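Local coordinates for major pepsin inhibitor 3 (Ascaris suum, PDB 1F32), which inhibits the aspartic protease pepsin and is secreted by the parasitic roundworm that makes it, at residues 76-86 with 140-148. Sequence-based numbering, arbitrary orientation.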
# COMPACT_ATOMS: atom_id res chain seq x y z
N PHE A 76 -0.69 5.33 9.75
CA PHE A 76 -0.71 5.73 11.15
C PHE A 76 0.73 5.96 11.61
O PHE A 76 1.66 5.72 10.86
CB PHE A 76 -1.30 4.62 12.01
CG PHE A 76 -2.64 4.13 11.53
CD1 PHE A 76 -3.80 4.83 11.81
CD2 PHE A 76 -2.72 2.97 10.77
CE1 PHE A 76 -5.04 4.38 11.33
CE2 PHE A 76 -3.93 2.51 10.29
CZ PHE A 76 -5.10 3.22 10.57
N VAL A 77 0.88 6.42 12.85
CA VAL A 77 2.20 6.62 13.42
C VAL A 77 2.69 5.23 13.80
O VAL A 77 2.15 4.60 14.71
CB VAL A 77 2.16 7.50 14.68
CG1 VAL A 77 3.53 7.50 15.36
CG2 VAL A 77 1.75 8.91 14.32
N GLY A 78 3.70 4.75 13.08
CA GLY A 78 4.25 3.45 13.40
C GLY A 78 3.91 2.36 12.40
O GLY A 78 4.61 1.35 12.33
N CYS A 79 2.84 2.54 11.63
CA CYS A 79 2.48 1.52 10.66
C CYS A 79 1.46 1.94 9.61
O CYS A 79 0.85 3.01 9.72
CB CYS A 79 1.99 0.27 11.40
SG CYS A 79 0.25 0.15 11.91
N SER A 80 1.30 1.11 8.58
CA SER A 80 0.36 1.38 7.50
C SER A 80 -0.44 0.14 7.12
O SER A 80 0.01 -1.00 7.28
CB SER A 80 1.10 1.87 6.24
OG SER A 80 1.80 3.08 6.46
N VAL A 81 -1.64 0.38 6.61
CA VAL A 81 -2.51 -0.68 6.13
C VAL A 81 -2.75 -0.37 4.65
O VAL A 81 -3.09 0.76 4.28
CB VAL A 81 -3.88 -0.67 6.86
CG1 VAL A 81 -4.78 -1.77 6.29
CG2 VAL A 81 -3.67 -0.87 8.35
N LEU A 82 -2.54 -1.36 3.80
CA LEU A 82 -2.76 -1.20 2.37
C LEU A 82 -3.63 -2.39 2.00
O LEU A 82 -3.25 -3.55 2.24
CB LEU A 82 -1.43 -1.24 1.61
CG LEU A 82 -1.55 -1.14 0.09
CD1 LEU A 82 -2.03 0.23 -0.31
CD2 LEU A 82 -0.18 -1.43 -0.54
N GLY A 83 -4.79 -2.10 1.43
CA GLY A 83 -5.71 -3.16 1.09
C GLY A 83 -6.07 -3.76 2.43
O GLY A 83 -6.46 -3.06 3.36
N ASN A 84 -5.94 -5.06 2.56
CA ASN A 84 -6.27 -5.63 3.84
C ASN A 84 -5.01 -6.28 4.40
O ASN A 84 -5.06 -7.36 4.96
CB ASN A 84 -7.42 -6.62 3.71
CG ASN A 84 -8.71 -5.95 3.23
OD1 ASN A 84 -9.11 -4.90 3.75
ND2 ASN A 84 -9.35 -6.54 2.23
N LYS A 85 -3.88 -5.58 4.22
CA LYS A 85 -2.59 -6.08 4.69
C LYS A 85 -1.91 -5.05 5.58
O LYS A 85 -1.97 -3.86 5.31
CB LYS A 85 -1.69 -6.44 3.51
CG LYS A 85 -2.26 -7.57 2.61
CD LYS A 85 -1.27 -7.93 1.49
CE LYS A 85 -1.84 -8.93 0.47
NZ LYS A 85 -0.79 -9.38 -0.54
N LEU A 86 -1.26 -5.52 6.64
CA LEU A 86 -0.57 -4.66 7.61
C LEU A 86 0.94 -4.65 7.40
O LEU A 86 1.55 -5.71 7.19
CB LEU A 86 -0.87 -5.15 9.04
CG LEU A 86 0.00 -4.58 10.17
CD1 LEU A 86 -0.27 -3.09 10.29
CD2 LEU A 86 -0.30 -5.29 11.50
N PRO A 140 -5.80 10.52 19.43
CA PRO A 140 -5.88 9.08 19.63
C PRO A 140 -4.51 8.44 19.46
O PRO A 140 -3.64 8.97 18.74
CB PRO A 140 -6.84 8.62 18.53
CG PRO A 140 -6.57 9.60 17.44
CD PRO A 140 -6.49 10.91 18.19
N PRO A 141 -4.29 7.32 20.14
CA PRO A 141 -3.00 6.65 20.00
C PRO A 141 -3.17 5.82 18.72
O PRO A 141 -4.30 5.58 18.29
CB PRO A 141 -2.94 5.76 21.23
CG PRO A 141 -4.36 5.35 21.38
CD PRO A 141 -5.12 6.64 21.15
N PRO A 142 -2.08 5.38 18.10
CA PRO A 142 -2.25 4.58 16.89
C PRO A 142 -2.88 3.23 17.21
O PRO A 142 -2.88 2.78 18.37
CB PRO A 142 -0.82 4.47 16.35
CG PRO A 142 0.03 4.62 17.57
CD PRO A 142 -0.66 5.68 18.37
N PRO A 143 -3.49 2.57 16.20
CA PRO A 143 -4.11 1.27 16.44
C PRO A 143 -3.10 0.38 17.13
O PRO A 143 -1.90 0.46 16.85
CB PRO A 143 -4.45 0.78 15.03
CG PRO A 143 -4.76 2.06 14.30
CD PRO A 143 -3.66 3.02 14.81
N SER A 144 -3.57 -0.47 18.04
CA SER A 144 -2.66 -1.34 18.77
C SER A 144 -1.86 -2.27 17.86
O SER A 144 -0.75 -2.66 18.19
CB SER A 144 -3.42 -2.17 19.81
OG SER A 144 -4.35 -3.04 19.19
N PHE A 145 -2.41 -2.60 16.69
CA PHE A 145 -1.70 -3.48 15.79
C PHE A 145 -0.44 -2.85 15.18
O PHE A 145 0.35 -3.54 14.54
CB PHE A 145 -2.63 -4.02 14.69
CG PHE A 145 -3.30 -2.97 13.84
CD1 PHE A 145 -2.55 -2.09 13.07
CD2 PHE A 145 -4.69 -2.90 13.77
CE1 PHE A 145 -3.17 -1.16 12.23
CE2 PHE A 145 -5.32 -1.99 12.94
CZ PHE A 145 -4.56 -1.11 12.16
N CYS A 146 -0.25 -1.56 15.40
CA CYS A 146 0.94 -0.89 14.89
C CYS A 146 2.17 -1.26 15.72
O CYS A 146 3.29 -0.96 15.34
CB CYS A 146 0.76 0.62 14.92
SG CYS A 146 0.02 1.44 13.46
N THR A 147 1.94 -1.92 16.86
CA THR A 147 3.03 -2.33 17.74
C THR A 147 3.38 -3.82 17.67
O THR A 147 2.52 -4.68 17.82
CB THR A 147 2.71 -1.97 19.21
OG1 THR A 147 2.59 -0.55 19.33
CG2 THR A 147 3.83 -2.46 20.15
N VAL A 148 4.67 -4.11 17.45
CA VAL A 148 5.20 -5.47 17.35
C VAL A 148 4.62 -6.30 16.21
O VAL A 148 3.50 -6.06 15.75
CB VAL A 148 5.03 -6.25 18.70
CG1 VAL A 148 3.87 -7.24 18.61
CG2 VAL A 148 6.33 -6.97 19.04
O HOH W 1 5.61 0.51 14.80
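Cys79 and Cys146 are joined by a disulfide, SG to SG 2.0 Å with chi3 -77°, and the aromatic side chains of both segments gather about it. Cys79 sends its sulfur between its own backbone N and carbonyl carbon (chi1 85°), which brings SG to the edge of the Phe145 ring, 3.7 Å from CE1. The Cys146 sulfur instead lies against Phe76, 3.7 Å from CB and oblique to the ring. Pro143 meets one face of Phe76 with its CG and CD edge in a CH-pi contact, CG 3.7 Å from the ring centroid and 9° off the normal. The same proline turns CB to a face of Phe145, so it fills the angle between the two rings, whose planes are steeply inclined to each other. From the strands, Leu86 CD1 reaches Phe145 CD1 at 3.7 Å, and Val81 CG2 meets CE1 of that ring at 3.9 Å. No direct hydrogen bond crosses between the segments; one water bridges them, donating to Gly78 O and Cys146 O. Further out, Cys146 N bonds to Pro143 O, holding the 3-10 turn, while Phe107 of helix 98-116 packs edge-to-face on Phe76 and also touches Pro143. Ser144 OG is tied to Glu103 of that helix. This is a disulfide-pinned C-terminal tail, closing a small hydrophobic core between an antiparallel sheet and the helix packed on it.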